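Local coordinates for glycoside hydrolase family protein (Novosphingobium sp. PP1Y, PDB 6Q2F) that hydrolyses alpha-L-rhamnosides as an alpha-L-rhamnosidase, probably releasing terminal rhamnose units from glycosides, at residues N63-T67 and Q97-L103; W110-R115 and Y483-G488. One frame throughout, in Å; residues are numbered along the deposited sequence.

Interaction 1 of 2, residues N63-T67 and Q97-L103; sequences NGNIT and QIVDHRL
The R102 guanidinium lies between N63 and Q97: N63 OD1 sits over one face, Q97 CB lies 3.4 Å above the opposite face, off toward the rim, and N63 O meets the edge in plane. That edge contact is a hydrogen bond from R102 NH1 to N63 O (3.0 Å, 157°); NH1 also binds T95 O, so two carbonyls hold the group's rotation. The N63 amide, 30° from the guanidinium plane, does not bond to it; its OD1 takes the T95 N-H instead. The N65 amide is gripped at both ends. OD1 receives I98 N at 3.1 Å, tilted from the carbonyl plane, while ND2 binds the carbonyls of M62 and P96. With CG beside its backbone N (chi1 -78°), N65 reaches across to I98 while its own backbone forms an inverse gamma turn. L103 N bonds to a lone pair of G64 O at 2.9 Å, where a CB on G64 would clash with R102 CB. Beyond, L103 CD1 presses tightly on I66 CB, 3.4 Å away. T67 OG1 N-caps helix 68-81 through G70 N and also bonds to P684 O. These are consecutive beta-alpha loops, following neighbouring parallel strands 56-62 and 85-91 of a (beta/alpha)8 barrel.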
loop_
_atom_site.group_PDB
_atom_site.type_symbol
_atom_site.label_atom_id
_atom_site.label_comp_id
_atom_site.label_asym_id
_atom_site.label_seq_id
_atom_site.Cartn_x
_atom_site.Cartn_y
_atom_site.Cartn_z
ATOM N N ASN A 63 11.199 -21.915 1.515
ATOM C CA ASN A 63 10.816 -23.301 1.228
ATOM C C ASN A 63 11.645 -24.302 2.037
ATOM O O ASN A 63 12.157 -25.286 1.506
ATOM C CB ASN A 63 10.942 -23.566 -0.280
ATOM C CG ASN A 63 10.230 -24.832 -0.735
ATOM O OD1 ASN A 63 10.404 -25.255 -1.878
ATOM N ND2 ASN A 63 9.406 -25.425 0.137
ATOM N N GLY A 64 11.779 -24.053 3.336
ATOM C CA GLY A 64 12.507 -24.979 4.182
ATOM C C GLY A 64 14.026 -24.900 4.082
ATOM O O GLY A 64 14.715 -25.649 4.793
ATOM N N ASN A 65 14.580 -24.033 3.230
ATOM C CA ASN A 65 16.034 -23.873 3.121
ATOM C C ASN A 65 16.541 -23.059 4.310
ATOM O O ASN A 65 16.715 -21.839 4.241
ATOM C CB ASN A 65 16.389 -23.204 1.801
ATOM C CG ASN A 65 16.329 -24.170 0.632
ATOM O OD1 ASN A 65 17.070 -25.136 0.595
ATOM N ND2 ASN A 65 15.451 -23.904 -0.326
ATOM N N ILE A 66 16.804 -23.755 5.418
ATOM C CA ILE A 66 17.029 -23.123 6.717
ATOM C C ILE A 66 18.075 -23.918 7.475
ATOM O O ILE A 66 17.970 -25.141 7.573
ATOM C CB ILE A 66 15.740 -23.093 7.567
ATOM C CG1 ILE A 66 14.571 -22.453 6.811
ATOM C CG2 ILE A 66 15.989 -22.410 8.898
ATOM C CD1 ILE A 66 13.203 -23.055 7.230
ATOM N N THR A 67 19.069 -23.232 8.041
ATOM C CA THR A 67 19.952 -23.864 9.015
ATOM C C THR A 67 20.233 -22.874 10.137
ATOM O O THR A 67 20.233 -21.656 9.928
ATOM C CB THR A 67 21.298 -24.335 8.437
ATOM O OG1 THR A 67 22.070 -23.208 8.022
ATOM C CG2 THR A 67 21.127 -25.304 7.258
ATOM N N GLN A 97 16.256 -27.161 -3.442
ATOM C CA GLN A 97 16.804 -27.565 -2.156
ATOM C C GLN A 97 18.321 -27.464 -2.229
ATOM O O GLN A 97 18.963 -28.170 -3.005
ATOM C CB GLN A 97 16.370 -28.985 -1.807
ATOM C CG GLN A 97 16.739 -29.382 -0.392
ATOM C CD GLN A 97 16.433 -30.834 -0.104
ATOM O OE1 GLN A 97 15.443 -31.379 -0.590
ATOM N NE2 GLN A 97 17.295 -31.475 0.688
ATOM N N ILE A 98 18.890 -26.564 -1.436
ATOM C CA ILE A 98 20.332 -26.413 -1.329
ATOM C C ILE A 98 20.819 -26.739 0.062
ATOM O O ILE A 98 22.013 -26.607 0.344
ATOM C CB ILE A 98 20.773 -25.003 -1.747
ATOM C CG1 ILE A 98 20.219 -23.976 -0.762
ATOM C CG2 ILE A 98 20.227 -24.694 -3.123
ATOM C CD1 ILE A 98 20.937 -22.627 -0.832
ATOM N N VAL A 99 19.929 -27.158 0.941
ATOM C CA VAL A 99 20.311 -27.688 2.224
ATOM C C VAL A 99 20.203 -29.205 2.180
ATOM O O VAL A 99 19.514 -29.797 1.341
ATOM C CB VAL A 99 19.438 -27.120 3.354
ATOM C CG1 VAL A 99 19.591 -25.619 3.412
ATOM C CG2 VAL A 99 17.980 -27.532 3.140
ATOM N N ASP A 100 20.887 -29.839 3.125
ATOM C CA ASP A 100 20.846 -31.286 3.256
ATOM C C ASP A 100 19.419 -31.794 3.464
ATOM O O ASP A 100 19.033 -32.827 2.903
ATOM C CB ASP A 100 21.761 -31.688 4.408
ATOM C CG ASP A 100 21.818 -33.165 4.600
ATOM O OD1 ASP A 100 20.947 -33.682 5.326
ATOM O OD2 ASP A 100 22.731 -33.800 4.030
ATOM N N HIS A 101 18.614 -31.073 4.243
ATOM C CA HIS A 101 17.213 -31.441 4.424
ATOM C C HIS A 101 16.372 -30.210 4.747
ATOM O O HIS A 101 16.730 -29.406 5.619
ATOM C CB HIS A 101 17.054 -32.490 5.528
ATOM C CG HIS A 101 17.689 -32.096 6.824
ATOM N ND1 HIS A 101 19.041 -32.225 7.062
ATOM C CD2 HIS A 101 17.153 -31.585 7.960
ATOM C CE1 HIS A 101 19.314 -31.805 8.285
ATOM N NE2 HIS A 101 18.187 -31.409 8.851
ATOM N N ARG A 102 15.238 -30.090 4.062
ATOM C CA ARG A 102 14.345 -28.964 4.281
ATOM C C ARG A 102 13.746 -29.027 5.678
ATOM O O ARG A 102 13.411 -30.103 6.184
ATOM C CB ARG A 102 13.229 -28.953 3.233
ATOM C CG ARG A 102 13.700 -28.759 1.783
ATOM C CD ARG A 102 12.479 -28.546 0.887
ATOM N NE ARG A 102 12.723 -28.774 -0.543
ATOM C CZ ARG A 102 12.996 -27.820 -1.428
ATOM N NH1 ARG A 102 13.092 -26.543 -1.055
ATOM N NH2 ARG A 102 13.170 -28.143 -2.697
ATOM N N LEU A 103 13.627 -27.861 6.310
ATOM C CA LEU A 103 12.980 -27.750 7.608
ATOM C C LEU A 103 11.520 -27.396 7.374
ATOM O O LEU A 103 11.221 -26.351 6.792
ATOM C CB LEU A 103 13.679 -26.691 8.463
ATOM C CG LEU A 103 15.129 -27.002 8.860
ATOM C CD1 LEU A 103 15.796 -25.850 9.579
ATOM C CD2 LEU A 103 15.236 -28.276 9.659
HETATM O O HOH W 1 18.236 -27.663 7.368
#

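Interaction 2 of 2, residues W110-R115 and Y483-G488; sequences WKDAFR and YKDAAG
K111 meets A486 and R115 meets A487, their CA atoms 4.8 and 4.0 Å apart, where 110-115 of helix 108-124 crosses 483-487, the end of helix 469-487, at -81°, the axes of these short segments 8.5 Å apart. These are successive outer helices of the (beta/alpha)8 barrel, set on either side of strand 127-131 in the chain, and F114 and Y483 both rest on that strand. Their rings form an edge-to-face pair: the CD1-CE1 edge of Y483 comes over one face of F114, planes at 75° and centroids 5.0 Å apart, with A487 CB at the F114 edge. W110 CH2 reaches the phenol end of Y483, and W110 NE1 is held by D90. Bent at chi3 (-59°), R115 brings its guanidinium to the C-terminal turn of helix 469-487, whose negative end would probably favour the cation. R115 NE bonds to A486 O at 3.0 Å, and NH2 adds a weak bond to D485 O at 3.1 Å. A leucine in place of R115 would probably leave the A486 and D485 carbonyls without this donor. K111 lays CG along A486 CB, then bends to put NZ 3.0 Å from D485 OD2, a salt bridge on the syn lone pair.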
loop_
_atom_site.group_PDB
_atom_site.type_symbol
_atom_site.label_atom_id
_atom_site.label_comp_id
_atom_site.label_asym_id
_atom_site.label_seq_id
_atom_site.Cartn_x
_atom_site.Cartn_y
_atom_site.Cartn_z
ATOM N N TRP A 110 12.368 -27.355 12.727
ATOM C CA TRP A 110 12.003 -25.995 12.362
ATOM C C TRP A 110 11.831 -25.130 13.606
ATOM O O TRP A 110 12.330 -23.993 13.667
ATOM C CB TRP A 110 10.718 -25.997 11.529
ATOM C CG TRP A 110 10.374 -24.664 10.954
ATOM C CD1 TRP A 110 10.669 -24.206 9.689
ATOM C CD2 TRP A 110 9.681 -23.594 11.615
ATOM N NE1 TRP A 110 10.199 -22.923 9.532
ATOM C CE2 TRP A 110 9.589 -22.525 10.694
ATOM C CE3 TRP A 110 9.131 -23.438 12.888
ATOM C CZ2 TRP A 110 8.965 -21.305 11.014
ATOM C CZ3 TRP A 110 8.500 -22.211 13.212
ATOM C CH2 TRP A 110 8.425 -21.170 12.272
ATOM N N LYS A 111 11.132 -25.654 14.618
ATOM C CA LYS A 111 10.882 -24.844 15.804
ATOM C C LYS A 111 12.176 -24.532 16.526
ATOM O O LYS A 111 12.356 -23.415 17.033
ATOM C CB LYS A 111 9.875 -25.540 16.729
ATOM C CG LYS A 111 8.463 -25.584 16.141
ATOM C CD LYS A 111 7.412 -26.121 17.109
ATOM C CE LYS A 111 7.728 -27.504 17.663
ATOM N NZ LYS A 111 6.646 -27.885 18.635
ATOM N N ASP A 112 13.096 -25.491 16.562
ATOM C CA ASP A 112 14.386 -25.238 17.188
ATOM C C ASP A 112 15.180 -24.200 16.403
ATOM O O ASP A 112 15.858 -23.354 16.999
ATOM C CB ASP A 112 15.170 -26.540 17.313
ATOM C CG ASP A 112 16.344 -26.410 18.257
ATOM O OD1 ASP A 112 16.130 -25.939 19.404
ATOM O OD2 ASP A 112 17.466 -26.747 17.857
ATOM N N ALA A 113 15.081 -24.221 15.076
ATOM C CA ALA A 113 15.703 -23.161 14.287
ATOM C C ALA A 113 15.115 -21.799 14.636
ATOM O O ALA A 113 15.852 -20.838 14.855
ATOM C CB ALA A 113 15.543 -23.444 12.794
ATOM N N PHE A 114 13.793 -21.697 14.711
ATOM C CA PHE A 114 13.191 -20.404 15.008
ATOM C C PHE A 114 13.540 -19.951 16.417
ATOM O O PHE A 114 13.821 -18.765 16.641
ATOM C CB PHE A 114 11.665 -20.420 14.829
ATOM C CG PHE A 114 11.062 -19.056 15.009
ATOM C CD1 PHE A 114 11.005 -18.178 13.941
ATOM C CD2 PHE A 114 10.635 -18.620 16.256
ATOM C CE1 PHE A 114 10.496 -16.892 14.100
ATOM C CE2 PHE A 114 10.116 -17.334 16.421
ATOM C CZ PHE A 114 10.051 -16.471 15.340
ATOM N N ARG A 115 13.498 -20.872 17.379
ATOM C CA ARG A 115 13.927 -20.549 18.734
ATOM C C ARG A 115 15.342 -19.991 18.733
ATOM O O ARG A 115 15.642 -19.019 19.433
ATOM C CB ARG A 115 13.850 -21.793 19.626
ATOM C CG ARG A 115 14.426 -21.566 21.020
ATOM C CD ARG A 115 14.139 -22.728 21.960
ATOM N NE ARG A 115 12.708 -22.956 22.098
ATOM C CZ ARG A 115 12.156 -23.769 22.995
ATOM N NH1 ARG A 115 12.917 -24.435 23.851
ATOM N NH2 ARG A 115 10.840 -23.906 23.035
ATOM N N TYR A 483 3.880 -19.745 18.508
ATOM C CA TYR A 483 5.224 -19.171 18.529
ATOM C C TYR A 483 5.816 -19.145 19.929
ATOM O O TYR A 483 7.036 -19.275 20.079
ATOM C CB TYR A 483 5.220 -17.772 17.903
ATOM C CG TYR A 483 5.396 -17.895 16.416
ATOM C CD1 TYR A 483 6.663 -17.944 15.854
ATOM C CD2 TYR A 483 4.300 -18.078 15.579
ATOM C CE1 TYR A 483 6.833 -18.109 14.494
ATOM C CE2 TYR A 483 4.465 -18.245 14.221
ATOM C CZ TYR A 483 5.744 -18.265 13.681
ATOM O OH TYR A 483 5.921 -18.428 12.333
ATOM N N LYS A 484 4.977 -19.009 20.960
ATOM C CA LYS A 484 5.467 -19.188 22.324
ATOM C C LYS A 484 5.935 -20.614 22.561
ATOM O O LYS A 484 6.893 -20.845 23.310
ATOM C CB LYS A 484 4.373 -18.813 23.327
ATOM C CG LYS A 484 4.185 -17.304 23.459
ATOM C CD LYS A 484 2.825 -16.963 23.986
ATOM C CE LYS A 484 2.733 -17.037 25.492
ATOM N NZ LYS A 484 1.646 -16.093 25.984
ATOM N N ASP A 485 5.266 -21.587 21.957
ATOM C CA ASP A 485 5.769 -22.945 22.060
ATOM C C ASP A 485 7.059 -23.104 21.264
ATOM O O ASP A 485 8.031 -23.694 21.754
ATOM C CB ASP A 485 4.703 -23.924 21.596
ATOM C CG ASP A 485 5.267 -25.297 21.344
ATOM O OD1 ASP A 485 5.514 -26.023 22.330
ATOM O OD2 ASP A 485 5.448 -25.647 20.158
ATOM N N ALA A 486 7.101 -22.552 20.053
ATOM C CA ALA A 486 8.296 -22.702 19.216
ATOM C C ALA A 486 9.499 -21.983 19.822
ATOM O O ALA A 486 10.551 -22.592 20.049
ATOM C CB ALA A 486 8.019 -22.174 17.808
ATOM N N ALA A 487 9.363 -20.682 20.091
ATOM C CA ALA A 487 10.483 -19.883 20.571
ATOM C C ALA A 487 10.709 -20.028 22.067
ATOM O O ALA A 487 11.795 -19.694 22.551
ATOM C CB ALA A 487 10.259 -18.397 20.226
ATOM N N GLY A 488 9.722 -20.542 22.801
ATOM C CA GLY A 488 9.701 -20.453 24.245
ATOM C C GLY A 488 8.996 -19.176 24.654
ATOM O O GLY A 488 9.155 -18.136 24.008
#

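How the interactions relate
Along the chain the two contacts run in series, neither nesting nor crossing. Interaction 1 closes a short loop, in which the chain comes back to 63-67 at 97-103, after helix 68-81 and strand 85-91. Seven residues later, at W110 within helix 108-124, interaction 2 opens, a far longer closure: 367 residues, including strand 127-131 and a large beta-rich insertion, pass before 483-488 ends helix 469-487. Interaction 1 ties loops after two neighbouring barrel strands; interaction 2 ties two outer helices. Their centres lie about 17 Å apart, yet they meet at helix 108-124, where I66 CD1 packs 3.7 Å from W110 CD1 and L103 CD1 lies 4.0 Å from A113 CB.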